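Local coordinates for uncharacterized protein (Aeropyrum pernix, PDB 3P1Z), which is of unknown individual function but, as a member of the tRNA-splicing endonuclease family, probably binds RNA and may help to cut introns from precursor tRNA, at residues A[6-11]-A[26-31]; A[49-54]-A[91-96]; A[82-87]-A[121-126]; A[116-121]-A[134-139]; A[148-153]-A[158-163]. All coordinates share one frame; numbering follows the deposited sequence.

Contact 1: residues A[6-11]-A[26-31]; sequences GEVAGC and ECFDGS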
# COMPACT_ATOMS: atom_id res chain seq x y z
N GLY A 6 -33.78 -34.18 27.37
CA GLY A 6 -33.25 -33.54 26.19
C GLY A 6 -33.59 -32.06 26.23
O GLY A 6 -34.62 -31.68 26.77
N GLU A 7 -32.71 -31.23 25.67
CA GLU A 7 -32.94 -29.79 25.61
C GLU A 7 -33.44 -29.38 24.21
O GLU A 7 -32.64 -29.08 23.32
CB GLU A 7 -31.65 -29.03 25.97
CG GLU A 7 -31.82 -27.54 26.29
CD GLU A 7 -30.49 -26.86 26.60
OE1 GLU A 7 -30.48 -25.91 27.42
OE2 GLU A 7 -29.45 -27.28 26.03
N VAL A 8 -34.76 -29.38 24.03
CA VAL A 8 -35.36 -29.09 22.72
C VAL A 8 -35.99 -27.70 22.67
O VAL A 8 -36.41 -27.23 21.60
CB VAL A 8 -36.41 -30.17 22.30
CG1 VAL A 8 -35.86 -31.58 22.52
CG2 VAL A 8 -37.73 -29.99 23.05
N ALA A 9 -36.06 -27.03 23.82
CA ALA A 9 -36.62 -25.68 23.93
C ALA A 9 -35.74 -24.64 23.21
O ALA A 9 -34.55 -24.53 23.50
CB ALA A 9 -36.82 -25.30 25.41
N GLY A 10 -36.32 -23.88 22.28
CA GLY A 10 -35.59 -22.82 21.61
C GLY A 10 -35.02 -23.17 20.24
O GLY A 10 -34.76 -22.28 19.43
N CYS A 11 -34.80 -24.46 19.98
CA CYS A 11 -34.38 -24.92 18.66
C CYS A 11 -35.63 -25.08 17.79
O CYS A 11 -36.69 -25.42 18.31
CB CYS A 11 -33.68 -26.27 18.78
SG CYS A 11 -33.00 -26.59 20.42
N GLU A 26 -35.14 -34.09 14.07
CA GLU A 26 -36.40 -33.59 14.63
C GLU A 26 -36.76 -32.19 14.12
O GLU A 26 -35.94 -31.27 14.17
CB GLU A 26 -36.31 -33.54 16.16
CG GLU A 26 -36.41 -34.88 16.87
CD GLU A 26 -37.82 -35.44 16.88
OE1 GLU A 26 -38.78 -34.64 16.78
OE2 GLU A 26 -37.97 -36.68 16.99
N CYS A 27 -37.99 -32.02 13.63
CA CYS A 27 -38.47 -30.68 13.25
C CYS A 27 -39.52 -30.17 14.23
O CYS A 27 -40.60 -30.75 14.36
CB CYS A 27 -39.01 -30.66 11.81
SG CYS A 27 -37.74 -30.79 10.50
N PHE A 28 -39.22 -29.08 14.93
CA PHE A 28 -40.10 -28.59 15.98
C PHE A 28 -40.94 -27.44 15.47
O PHE A 28 -42.06 -27.20 15.95
CB PHE A 28 -39.29 -28.21 17.21
CG PHE A 28 -38.32 -29.27 17.62
CD1 PHE A 28 -38.68 -30.59 17.58
CD2 PHE A 28 -37.04 -28.94 18.04
CE1 PHE A 28 -37.80 -31.57 17.95
CE2 PHE A 28 -36.14 -29.93 18.41
CZ PHE A 28 -36.53 -31.24 18.37
N ASP A 29 -40.39 -26.71 14.51
CA ASP A 29 -41.14 -25.72 13.76
C ASP A 29 -41.22 -26.21 12.33
O ASP A 29 -40.20 -26.31 11.64
CB ASP A 29 -40.46 -24.35 13.84
CG ASP A 29 -41.33 -23.22 13.30
OD1 ASP A 29 -41.84 -23.35 12.16
OD2 ASP A 29 -41.50 -22.20 14.01
N GLY A 30 -42.42 -26.56 11.89
CA GLY A 30 -42.60 -27.11 10.56
C GLY A 30 -42.21 -26.11 9.49
O GLY A 30 -41.49 -26.45 8.56
N SER A 31 -42.70 -24.87 9.62
CA SER A 31 -42.47 -23.87 8.58
C SER A 31 -40.98 -23.69 8.33
O SER A 31 -40.55 -23.44 7.21
CB SER A 31 -43.10 -22.53 8.98
OG SER A 31 -42.66 -22.10 10.26

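Contact 2: residues A[49-54]-A[91-96]; sequences PLEAAY and DLRRKG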
# COMPACT_ATOMS: atom_id res chain seq x y z
N PRO A 49 -23.74 -28.59 4.78
CA PRO A 49 -22.79 -28.32 5.87
C PRO A 49 -22.68 -26.86 6.27
O PRO A 49 -22.57 -26.57 7.46
CB PRO A 49 -21.46 -28.82 5.29
CG PRO A 49 -21.84 -29.89 4.37
CD PRO A 49 -23.15 -29.47 3.76
N LEU A 50 -22.68 -25.95 5.31
CA LEU A 50 -22.58 -24.55 5.67
C LEU A 50 -23.92 -24.09 6.19
O LEU A 50 -24.00 -23.43 7.22
CB LEU A 50 -22.11 -23.69 4.49
CG LEU A 50 -20.70 -24.02 3.96
CD1 LEU A 50 -20.55 -23.57 2.53
CD2 LEU A 50 -19.57 -23.45 4.83
N GLU A 51 -24.99 -24.45 5.49
CA GLU A 51 -26.31 -24.08 5.97
C GLU A 51 -26.50 -24.61 7.40
O GLU A 51 -27.22 -24.01 8.21
CB GLU A 51 -27.40 -24.60 5.04
CG GLU A 51 -28.72 -23.89 5.25
CD GLU A 51 -28.57 -22.38 5.19
OE1 GLU A 51 -27.69 -21.89 4.47
OE2 GLU A 51 -29.35 -21.68 5.87
N ALA A 52 -25.82 -25.70 7.70
CA ALA A 52 -25.94 -26.41 8.96
C ALA A 52 -25.14 -25.73 10.05
O ALA A 52 -25.55 -25.66 11.21
CB ALA A 52 -25.47 -27.85 8.78
N ALA A 53 -23.97 -25.23 9.66
CA ALA A 53 -23.16 -24.42 10.55
C ALA A 53 -23.90 -23.10 10.78
O ALA A 53 -23.88 -22.57 11.89
CB ALA A 53 -21.79 -24.16 9.96
N TYR A 54 -24.56 -22.59 9.75
CA TYR A 54 -25.24 -21.31 9.85
C TYR A 54 -26.38 -21.38 10.83
O TYR A 54 -26.41 -20.65 11.82
CB TYR A 54 -25.81 -20.84 8.51
CG TYR A 54 -26.66 -19.59 8.65
CD1 TYR A 54 -26.25 -18.55 9.47
CD2 TYR A 54 -27.85 -19.44 7.95
CE1 TYR A 54 -27.01 -17.40 9.59
CE2 TYR A 54 -28.61 -18.30 8.07
CZ TYR A 54 -28.18 -17.28 8.88
OH TYR A 54 -28.93 -16.12 9.01
N ASP A 91 -22.66 -14.11 6.70
CA ASP A 91 -22.86 -12.73 6.31
C ASP A 91 -23.85 -12.70 5.16
O ASP A 91 -24.86 -11.99 5.20
CB ASP A 91 -21.54 -12.11 5.87
CG ASP A 91 -21.57 -10.58 5.85
OD1 ASP A 91 -21.58 -9.96 6.93
OD2 ASP A 91 -21.56 -10.00 4.74
N LEU A 92 -23.57 -13.51 4.14
CA LEU A 92 -24.44 -13.56 2.96
C LEU A 92 -25.84 -14.10 3.28
O LEU A 92 -26.83 -13.60 2.74
CB LEU A 92 -23.78 -14.35 1.83
CG LEU A 92 -22.57 -13.69 1.14
CD1 LEU A 92 -21.91 -14.66 0.15
CD2 LEU A 92 -22.93 -12.34 0.46
N ARG A 93 -25.92 -15.11 4.14
CA ARG A 93 -27.23 -15.58 4.58
C ARG A 93 -27.94 -14.45 5.32
O ARG A 93 -29.09 -14.15 5.04
CB ARG A 93 -27.11 -16.82 5.46
CG ARG A 93 -26.54 -18.06 4.75
CD ARG A 93 -27.51 -18.65 3.71
NE ARG A 93 -28.63 -19.38 4.29
CZ ARG A 93 -29.91 -19.00 4.19
NH1 ARG A 93 -30.25 -17.91 3.53
NH2 ARG A 93 -30.86 -19.74 4.76
N ARG A 94 -27.24 -13.82 6.25
CA ARG A 94 -27.86 -12.74 7.02
C ARG A 94 -28.40 -11.61 6.14
O ARG A 94 -29.40 -10.99 6.49
CB ARG A 94 -26.90 -12.20 8.09
CG ARG A 94 -26.27 -13.27 8.98
CD ARG A 94 -25.76 -12.69 10.30
NE ARG A 94 -24.70 -13.49 10.91
CZ ARG A 94 -24.05 -13.16 12.03
NH1 ARG A 94 -24.35 -12.03 12.67
NH2 ARG A 94 -23.10 -13.96 12.52
N LYS A 95 -27.75 -11.36 5.01
CA LYS A 95 -28.13 -10.27 4.09
C LYS A 95 -29.34 -10.61 3.21
O LYS A 95 -29.92 -9.72 2.57
CB LYS A 95 -26.94 -9.84 3.22
CG LYS A 95 -25.76 -9.16 3.95
CD LYS A 95 -24.73 -8.57 2.97
CE LYS A 95 -23.36 -8.30 3.62
NZ LYS A 95 -23.37 -7.45 4.85
N GLY A 96 -29.72 -11.88 3.17
CA GLY A 96 -30.89 -12.30 2.42
C GLY A 96 -30.54 -13.09 1.17
O GLY A 96 -31.35 -13.23 0.25

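Contact 3: residues A[82-87]-A[121-126]; sequences SLDTAL and VLSEGY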
# COMPACT_ATOMS: atom_id res chain seq x y z
N SER A 82 -14.11 -24.38 6.05
CA SER A 82 -13.20 -23.25 6.24
C SER A 82 -13.87 -22.11 6.99
O SER A 82 -14.87 -21.53 6.51
CB SER A 82 -12.69 -22.71 4.90
OG SER A 82 -12.34 -21.33 5.03
N LEU A 83 -13.31 -21.78 8.15
CA LEU A 83 -13.84 -20.74 9.01
C LEU A 83 -14.19 -19.42 8.31
O LEU A 83 -15.20 -18.80 8.63
CB LEU A 83 -12.89 -20.46 10.16
CG LEU A 83 -13.55 -19.45 11.11
CD1 LEU A 83 -14.88 -20.01 11.56
CD2 LEU A 83 -12.64 -19.17 12.28
N ASP A 84 -13.36 -18.99 7.37
CA ASP A 84 -13.67 -17.75 6.67
C ASP A 84 -14.83 -17.90 5.68
O ASP A 84 -15.74 -17.08 5.70
CB ASP A 84 -12.44 -17.19 5.97
CG ASP A 84 -11.43 -16.61 6.93
OD1 ASP A 84 -11.82 -16.18 8.04
OD2 ASP A 84 -10.25 -16.58 6.56
N THR A 85 -14.80 -18.93 4.84
CA THR A 85 -15.89 -19.20 3.89
C THR A 85 -17.24 -19.18 4.61
O THR A 85 -18.21 -18.59 4.13
CB THR A 85 -15.79 -20.60 3.24
OG1 THR A 85 -14.43 -20.91 2.92
CG2 THR A 85 -16.63 -20.68 1.99
N ALA A 86 -17.27 -19.85 5.76
CA ALA A 86 -18.45 -19.97 6.62
C ALA A 86 -18.94 -18.61 7.08
O ALA A 86 -20.14 -18.36 7.18
CB ALA A 86 -18.12 -20.83 7.82
N LEU A 87 -17.98 -17.75 7.41
CA LEU A 87 -18.27 -16.40 7.84
C LEU A 87 -18.90 -15.62 6.68
O LEU A 87 -19.96 -15.01 6.86
CB LEU A 87 -17.02 -15.70 8.38
CG LEU A 87 -16.51 -16.24 9.72
CD1 LEU A 87 -15.17 -15.62 10.16
CD2 LEU A 87 -17.58 -16.05 10.80
N VAL A 121 -13.37 -16.31 -1.67
CA VAL A 121 -13.04 -15.98 -0.29
C VAL A 121 -11.53 -16.03 -0.11
O VAL A 121 -10.91 -17.04 -0.37
CB VAL A 121 -13.69 -16.96 0.72
CG1 VAL A 121 -13.47 -16.50 2.16
CG2 VAL A 121 -15.17 -17.10 0.44
N LEU A 122 -10.95 -14.92 0.34
CA LEU A 122 -9.52 -14.84 0.59
C LEU A 122 -9.26 -14.38 2.01
O LEU A 122 -10.06 -13.63 2.56
CB LEU A 122 -8.87 -13.86 -0.39
CG LEU A 122 -9.17 -14.08 -1.87
CD1 LEU A 122 -8.83 -12.83 -2.67
CD2 LEU A 122 -8.42 -15.28 -2.38
N SER A 123 -8.14 -14.80 2.58
CA SER A 123 -7.83 -14.58 3.99
C SER A 123 -6.44 -13.97 4.24
O SER A 123 -5.42 -14.59 3.97
CB SER A 123 -7.91 -15.91 4.75
OG SER A 123 -8.91 -16.77 4.21
N GLU A 124 -6.40 -12.76 4.78
CA GLU A 124 -5.14 -12.15 5.16
C GLU A 124 -4.18 -13.23 5.65
O GLU A 124 -4.57 -14.07 6.44
CB GLU A 124 -5.37 -11.13 6.28
CG GLU A 124 -4.11 -10.55 6.87
CD GLU A 124 -4.40 -9.39 7.80
OE1 GLU A 124 -3.50 -8.99 8.54
OE2 GLU A 124 -5.53 -8.87 7.79
N GLY A 125 -2.95 -13.21 5.16
CA GLY A 125 -1.95 -14.19 5.55
C GLY A 125 -1.78 -15.30 4.52
O GLY A 125 -0.81 -16.07 4.55
N TYR A 126 -2.73 -15.38 3.61
CA TYR A 126 -2.67 -16.38 2.56
C TYR A 126 -2.55 -15.73 1.17
O TYR A 126 -3.54 -15.62 0.43
CB TYR A 126 -3.86 -17.34 2.67
CG TYR A 126 -3.88 -18.10 3.98
CD1 TYR A 126 -3.58 -19.46 4.03
CD2 TYR A 126 -4.17 -17.46 5.17
CE1 TYR A 126 -3.59 -20.17 5.23
CE2 TYR A 126 -4.18 -18.15 6.38
CZ TYR A 126 -3.89 -19.51 6.40
OH TYR A 126 -3.90 -20.21 7.58

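Contact 4: residues A[116-121]-A[134-139]; sequences VYEVLV and VEWSRG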
# COMPACT_ATOMS: atom_id res chain seq x y z
N VAL A 116 -26.24 -13.97 -11.27
CA VAL A 116 -25.53 -14.96 -10.49
C VAL A 116 -24.18 -14.37 -10.12
O VAL A 116 -23.48 -13.82 -10.96
CB VAL A 116 -25.28 -16.25 -11.30
CG1 VAL A 116 -24.60 -17.29 -10.43
CG2 VAL A 116 -26.59 -16.79 -11.87
N TYR A 117 -23.83 -14.50 -8.84
CA TYR A 117 -22.66 -13.86 -8.28
C TYR A 117 -21.68 -14.89 -7.74
O TYR A 117 -22.02 -15.73 -6.93
CB TYR A 117 -23.09 -12.93 -7.16
CG TYR A 117 -23.67 -11.61 -7.62
CD1 TYR A 117 -22.84 -10.51 -7.81
CD2 TYR A 117 -25.03 -11.45 -7.85
CE1 TYR A 117 -23.35 -9.30 -8.23
CE2 TYR A 117 -25.55 -10.24 -8.26
CZ TYR A 117 -24.70 -9.16 -8.46
OH TYR A 117 -25.21 -7.95 -8.87
N GLU A 118 -20.44 -14.83 -8.19
CA GLU A 118 -19.46 -15.81 -7.76
C GLU A 118 -18.46 -15.15 -6.83
O GLU A 118 -17.74 -14.25 -7.23
CB GLU A 118 -18.74 -16.40 -8.97
CG GLU A 118 -17.55 -17.28 -8.64
CD GLU A 118 -16.96 -17.94 -9.87
OE1 GLU A 118 -15.72 -17.95 -10.01
OE2 GLU A 118 -17.74 -18.44 -10.71
N VAL A 119 -18.43 -15.59 -5.58
CA VAL A 119 -17.58 -14.94 -4.59
C VAL A 119 -16.38 -15.79 -4.23
O VAL A 119 -16.52 -16.94 -3.83
CB VAL A 119 -18.34 -14.56 -3.29
CG1 VAL A 119 -17.44 -13.71 -2.37
CG2 VAL A 119 -19.63 -13.82 -3.60
N LEU A 120 -15.19 -15.21 -4.37
CA LEU A 120 -13.98 -15.89 -3.97
C LEU A 120 -13.63 -15.38 -2.60
O LEU A 120 -13.61 -14.17 -2.38
CB LEU A 120 -12.86 -15.58 -4.95
CG LEU A 120 -11.49 -16.19 -4.66
CD1 LEU A 120 -11.52 -17.69 -4.85
CD2 LEU A 120 -10.46 -15.58 -5.58
N VAL A 121 -13.37 -16.31 -1.67
CA VAL A 121 -13.04 -15.98 -0.29
C VAL A 121 -11.53 -16.03 -0.11
O VAL A 121 -10.91 -17.04 -0.37
CB VAL A 121 -13.69 -16.96 0.72
CG1 VAL A 121 -13.47 -16.50 2.16
CG2 VAL A 121 -15.17 -17.10 0.44
N VAL A 134 -6.59 -13.15 -11.88
CA VAL A 134 -7.05 -12.76 -13.20
C VAL A 134 -7.75 -13.93 -13.91
O VAL A 134 -8.85 -13.75 -14.43
CB VAL A 134 -5.91 -12.17 -14.05
CG1 VAL A 134 -6.44 -11.79 -15.42
CG2 VAL A 134 -5.32 -10.95 -13.35
N GLU A 135 -7.15 -15.11 -13.89
CA GLU A 135 -7.75 -16.30 -14.49
C GLU A 135 -9.06 -16.71 -13.78
O GLU A 135 -9.97 -17.27 -14.39
CB GLU A 135 -6.75 -17.47 -14.52
CG GLU A 135 -5.34 -17.07 -14.99
CD GLU A 135 -4.33 -18.22 -15.00
OE1 GLU A 135 -4.74 -19.39 -14.81
OE2 GLU A 135 -3.11 -17.95 -15.19
N TRP A 136 -9.15 -16.42 -12.48
CA TRP A 136 -10.36 -16.71 -11.76
C TRP A 136 -11.48 -15.77 -12.22
O TRP A 136 -12.56 -16.23 -12.58
CB TRP A 136 -10.16 -16.60 -10.25
CG TRP A 136 -11.48 -16.56 -9.57
CD1 TRP A 136 -12.29 -17.63 -9.28
CD2 TRP A 136 -12.19 -15.38 -9.16
NE1 TRP A 136 -13.46 -17.18 -8.70
CE2 TRP A 136 -13.42 -15.83 -8.61
CE3 TRP A 136 -11.89 -14.02 -9.20
CZ2 TRP A 136 -14.36 -14.92 -8.10
CZ3 TRP A 136 -12.82 -13.14 -8.69
CH2 TRP A 136 -14.04 -13.59 -8.14
N SER A 137 -11.19 -14.47 -12.24
CA SER A 137 -12.15 -13.46 -12.69
C SER A 137 -12.56 -13.72 -14.12
O SER A 137 -13.75 -13.65 -14.47
CB SER A 137 -11.56 -12.06 -12.60
OG SER A 137 -12.38 -11.12 -13.28
N ARG A 138 -11.57 -13.98 -14.96
CA ARG A 138 -11.85 -14.44 -16.30
C ARG A 138 -12.82 -15.60 -16.19
O ARG A 138 -13.99 -15.48 -16.57
CB ARG A 138 -10.57 -14.88 -17.00
CG ARG A 138 -9.98 -13.82 -17.92
CD ARG A 138 -8.56 -14.17 -18.30
NE ARG A 138 -7.84 -13.04 -18.86
CZ ARG A 138 -6.55 -12.79 -18.64
NH1 ARG A 138 -5.97 -11.73 -19.19
NH2 ARG A 138 -5.84 -13.60 -17.86
N GLY A 139 -12.31 -16.70 -15.64
CA GLY A 139 -13.11 -17.88 -15.35
C GLY A 139 -14.52 -17.46 -15.06
O GLY A 139 -15.41 -17.60 -15.89

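Contact 5: residues A[148-153]-A[158-163]; sequences IVAIVD and ITYYEA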
# COMPACT_ATOMS: atom_id res chain seq x y z
N ILE A 148 -16.96 -11.70 -7.76
CA ILE A 148 -16.88 -11.03 -6.48
C ILE A 148 -15.70 -11.53 -5.66
O ILE A 148 -15.32 -12.70 -5.76
CB ILE A 148 -18.21 -11.11 -5.70
CG1 ILE A 148 -19.33 -10.47 -6.53
CG2 ILE A 148 -18.10 -10.43 -4.33
CD1 ILE A 148 -19.16 -8.99 -6.77
N VAL A 149 -15.10 -10.63 -4.89
CA VAL A 149 -14.01 -11.00 -4.00
C VAL A 149 -14.35 -10.57 -2.57
O VAL A 149 -14.72 -9.42 -2.30
CB VAL A 149 -12.65 -10.41 -4.49
CG1 VAL A 149 -12.27 -9.17 -3.69
CG2 VAL A 149 -11.56 -11.44 -4.40
N ALA A 150 -14.28 -11.53 -1.66
CA ALA A 150 -14.52 -11.23 -0.25
C ALA A 150 -13.26 -11.46 0.56
O ALA A 150 -12.75 -12.58 0.66
CB ALA A 150 -15.69 -12.06 0.30
N ILE A 151 -12.74 -10.39 1.13
CA ILE A 151 -11.55 -10.48 1.93
C ILE A 151 -11.88 -10.40 3.40
O ILE A 151 -12.52 -9.47 3.87
CB ILE A 151 -10.54 -9.41 1.56
CG1 ILE A 151 -10.16 -9.59 0.09
CG2 ILE A 151 -9.30 -9.49 2.46
CD1 ILE A 151 -10.22 -8.34 -0.71
N VAL A 152 -11.43 -11.41 4.13
CA VAL A 152 -11.64 -11.46 5.54
C VAL A 152 -10.30 -11.17 6.16
O VAL A 152 -9.37 -11.95 6.00
CB VAL A 152 -12.13 -12.86 5.97
CG1 VAL A 152 -12.49 -12.88 7.46
CG2 VAL A 152 -13.32 -13.27 5.11
N ASP A 153 -10.17 -10.06 6.85
CA ASP A 153 -8.89 -9.77 7.48
C ASP A 153 -8.61 -10.64 8.71
O ASP A 153 -9.47 -11.42 9.18
CB ASP A 153 -8.74 -8.28 7.83
CG ASP A 153 -9.33 -7.93 9.20
OD1 ASP A 153 -8.85 -6.98 9.86
OD2 ASP A 153 -10.28 -8.59 9.63
N ILE A 158 -14.95 -8.42 7.12
CA ILE A 158 -15.20 -8.82 5.75
C ILE A 158 -15.45 -7.64 4.83
O ILE A 158 -16.29 -6.79 5.10
CB ILE A 158 -16.42 -9.72 5.66
CG1 ILE A 158 -16.28 -10.91 6.60
CG2 ILE A 158 -16.65 -10.15 4.20
CD1 ILE A 158 -17.54 -11.73 6.72
N THR A 159 -14.74 -7.62 3.71
CA THR A 159 -14.97 -6.61 2.68
C THR A 159 -15.34 -7.26 1.36
O THR A 159 -14.91 -8.37 1.05
CB THR A 159 -13.74 -5.73 2.47
OG1 THR A 159 -13.10 -5.51 3.73
CG2 THR A 159 -14.17 -4.41 1.91
N TYR A 160 -16.16 -6.57 0.59
CA TYR A 160 -16.60 -7.11 -0.69
C TYR A 160 -16.20 -6.20 -1.84
O TYR A 160 -16.39 -4.98 -1.77
CB TYR A 160 -18.11 -7.34 -0.69
CG TYR A 160 -18.57 -8.46 0.21
CD1 TYR A 160 -18.42 -9.80 -0.17
CD2 TYR A 160 -19.19 -8.19 1.42
CE1 TYR A 160 -18.86 -10.83 0.64
CE2 TYR A 160 -19.64 -9.22 2.24
CZ TYR A 160 -19.46 -10.53 1.85
OH TYR A 160 -19.89 -11.55 2.66
N TYR A 161 -15.66 -6.79 -2.89
CA TYR A 161 -15.26 -6.05 -4.08
C TYR A 161 -15.55 -6.85 -5.34
O TYR A 161 -15.13 -7.99 -5.49
CB TYR A 161 -13.76 -5.73 -4.04
CG TYR A 161 -13.36 -4.80 -2.92
CD1 TYR A 161 -13.60 -3.44 -3.00
CD2 TYR A 161 -12.74 -5.29 -1.78
CE1 TYR A 161 -13.23 -2.58 -1.97
CE2 TYR A 161 -12.36 -4.44 -0.75
CZ TYR A 161 -12.62 -3.09 -0.85
OH TYR A 161 -12.24 -2.24 0.18
N GLU A 162 -16.28 -6.24 -6.26
CA GLU A 162 -16.35 -6.74 -7.62
C GLU A 162 -14.95 -6.66 -8.19
O GLU A 162 -14.27 -5.66 -8.02
CB GLU A 162 -17.28 -5.87 -8.44
CG GLU A 162 -17.70 -6.48 -9.74
CD GLU A 162 -19.06 -5.98 -10.20
OE1 GLU A 162 -19.50 -6.42 -11.27
OE2 GLU A 162 -19.68 -5.17 -9.48
N ALA A 163 -14.52 -7.71 -8.87
CA ALA A 163 -13.24 -7.70 -9.58
C ALA A 163 -13.42 -8.14 -11.04
O ALA A 163 -13.53 -9.33 -11.33
CB ALA A 163 -12.23 -8.58 -8.86

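Contact 1: residues A[6-11]-A[26-31]
The ring of Phe-28 reaches across to Val-8 and Cys-11 and makes nearly all of this small contact. Its CD2 edge faces the backbone oxygen of Cys-11, with CD2 3.5 Å from that O and the oxygen close to the ring plane. Val-8 approaches obliquely, its CB 3.9 Å from Phe-28 CE2, and the CB of Cys-11 adds a looser touch. The torsion of Phe-28, with CG anti to its own carbonyl carbon (chi1 -49°), swings the ring out to residues 8 and 11, while the backbone O of Glu-26 lies 4.2 Å above the ring plane, over its centre. Further out, a type II turn from Val-8 to Cys-11, with Gly-10 at positive phi, presents both partners to the ring. Each segment is tied covalently elsewhere, Cys-11 to Cys-62 and Cys-27 to Cys-33, and neither disulfide links the two. Just after Phe-28, Asp-29 serves as N-cap of helix 30-38 through a hydrogen bond to the backbone N of Tyr-32. No hydrogen bond crosses between the segments, so they meet through dispersion and probably a faint attraction between the aromatic C-H edge and the carbonyl oxygen.

Contact 2: residues A[49-54]-A[91-96]
Arg-93 meets both Glu-51 and Tyr-54 and packs tightly on each. Its guanidinium grips the carboxylate of Glu-51 side-on in a salt bridge, NE donating to OE1 at 2.7 Å and NH2 to OE2, also at 2.7 Å. The grip is skewed: OE2 lies in the guanidinium plane, but NH2 reaches it from above the carboxylate plane, the two planes being 47° apart. OE1 of Glu-51 is also bonded to the hydroxyl of Tyr-89, and NH1 of Arg-93 to the backbone O of Arg-97, so the ion pair is held from both ends. The aliphatic root of Arg-93 rests on Tyr-54, with CB 3.7 Å from the ring centroid in a CH-pi contact over one face. Bends at chi2 and chi3 then bring the guanidinium back to Glu-51. The other side is looser. Arg-94, largely exposed, approaches only with CG, 3.9 Å from the Tyr-54 OH; its side chain, extended from CG to NE, also touches Trp-69 of helix 68-79. Gly-96 ends its helix in a Schellman motif. The segments cross at -73° with axes 11.2 Å apart, a steep helix-helix packing that joins the SEN2-like N-terminal region to helix 83-95 of the catalytic-type region.

Contact 3: residues A[82-87]-A[121-126]
Asp-84 OD2 accepts a hydrogen bond from Ser-123 OG at 2.7 Å, the one hydrogen bond between the two segments. The hydroxyl comes to the anti lone pair of OD2, on the side away from OD1. Outside the two segments, OD1 forms a salt bridge with a basic side chain of a neighbouring subunit. The carboxylate thus joins the strand of its own chain to another chain. Because Asp-84 sits in the first turn of helix 83-95, the helix dipole would probably help to stabilise its negative charge. An alanine in place of Asp-84 is likely to leave the Ser-123 hydroxyl and the basic group of the neighbouring subunit without their mate. Beside the polar pair the contact is apolar. Val-121 has CG1 anti to the backbone N (chi1 -173°), which sets this methyl 4.0 Å from Asp-84 CB and 3.9 Å from the backbone N of Thr-85, while Val-121 CG2 meets CG2 of Thr-85 at 4.2 Å. Helix 83-95 packs here on one face of the mixed sheet of the PDDEXK-type catalytic domain, and its segment 83-87 makes 130° with strand 121-123. Val-121 and Ser-123 point to the helix and Leu-122 points away from it. Ser-82, the N-cap residue, donates from OG to OG1 of Thr-85 at 3.0 Å. At the end of the strand, Ser-123 to Tyr-126 form a type II turn, with Gly-125 at positive phi. Glu-124 in this turn pairs with Arg-154 and with a basic side chain of a neighbouring subunit.

Contact 4: residues A[116-121]-A[134-139]
Leu-120 lies against one face of the Trp-136 indole and supplies the apolar part of the contact. Its CB sits 3.9 Å from the centroid of the six-membered ring, 24° off the normal, in a CH-pi contact displaced toward the rim. Its CD2 meets the atom CD2 of Trp-136 at 4.0 Å, so the leucine spreads over the ring fusion. A chi1 of 166° sets CG of Trp-136 beside its carbonyl carbon and sends the indole from the helix to the strand. In the catalytic-type domain this joins helix 130-142 to strand 115-123; the axes of segments 134-139 and 116-121 run nearly antiparallel (162°), 10.3 Å apart. Glu-118 and Leu-120 point to this helix and Val-119 to the other side of the sheet. With an alanine in place of Trp-136, the gap between helix and strand would probably go unfilled and Leu-120 would lose its aromatic floor. The polar neighbours differ. Glu-118 OE1 is 2.7 Å from Trp-136 NE1, its extended chain passing the ring with the carboxylate plane turned 59° to it, while OE2 forms a salt bridge with Arg-104. The backbone O of Glu-118 lies at the indole edge, in the ring plane, 3.6 Å from CZ2 of Trp-136.

Contact 5: residues A[148-153]-A[158-163]
Tyr-161 lies opposite Val-149, and its side chain runs past two residues of the facing strand. At its root, CB meets CG1 of Val-149 at 3.8 Å. A chi1 of -65° places CG beside the backbone N and turns the ring so that its CD2 edge receives CD1 of Ile-151 at 4.1 Å, near the ring plane. The ring also meets an aromatic side chain of a neighbouring subunit, the planes about 55° apart. The backbone forms a regular ladder: Val-149 N donates to Tyr-161 O at 2.7 Å and Tyr-161 N returns to Val-149 O at 2.9 Å, and Ile-151 and Thr-159 exchange an equivalent pair. On the other face, Ala-150 CB packs 3.4 Å from CE1 of Tyr-160, whose ring also touches Ile-148 CG2 and whose hydroxyl probably bonds to Asp-91. Val-152 CG2 and Ile-158 CG1 lie side by side at 4.1 Å. The loop is closed partly by Asp-153, bonded through OD2 to Leu-157 N. This is an antiparallel beta hairpin that includes the outermost strand of the catalytic-type sheet within this chain; Tyr-161 and Glu-162 pair with a strand of a neighbouring subunit, continuing the sheet across the interface, as in tRNA-splicing endonuclease dimers.

In the fold
Contact 1 lies apart at the N-terminal end, its centre about 38 Å from that of contact 4, on opposite sides of the chain's centre. Contact 2 joins helix 49-57 of the SEN2-like N-terminal region to helix 83-95 of the catalytic-type region, a helix it shares with contact 3; along the chain the segments of these two alternate, as do those of contacts 3 and 4. The centre of contact 5 is about 10 Å from that of contact 3 and about 11 Å from that of contact 4. Parallel strands 115-123 and 146-152 join these three, with helices 83-95 and 130-142 on opposite sheet faces. Contacts 3 and 5 also reach neighbouring subunits, consistent with a multi-subunit assembly.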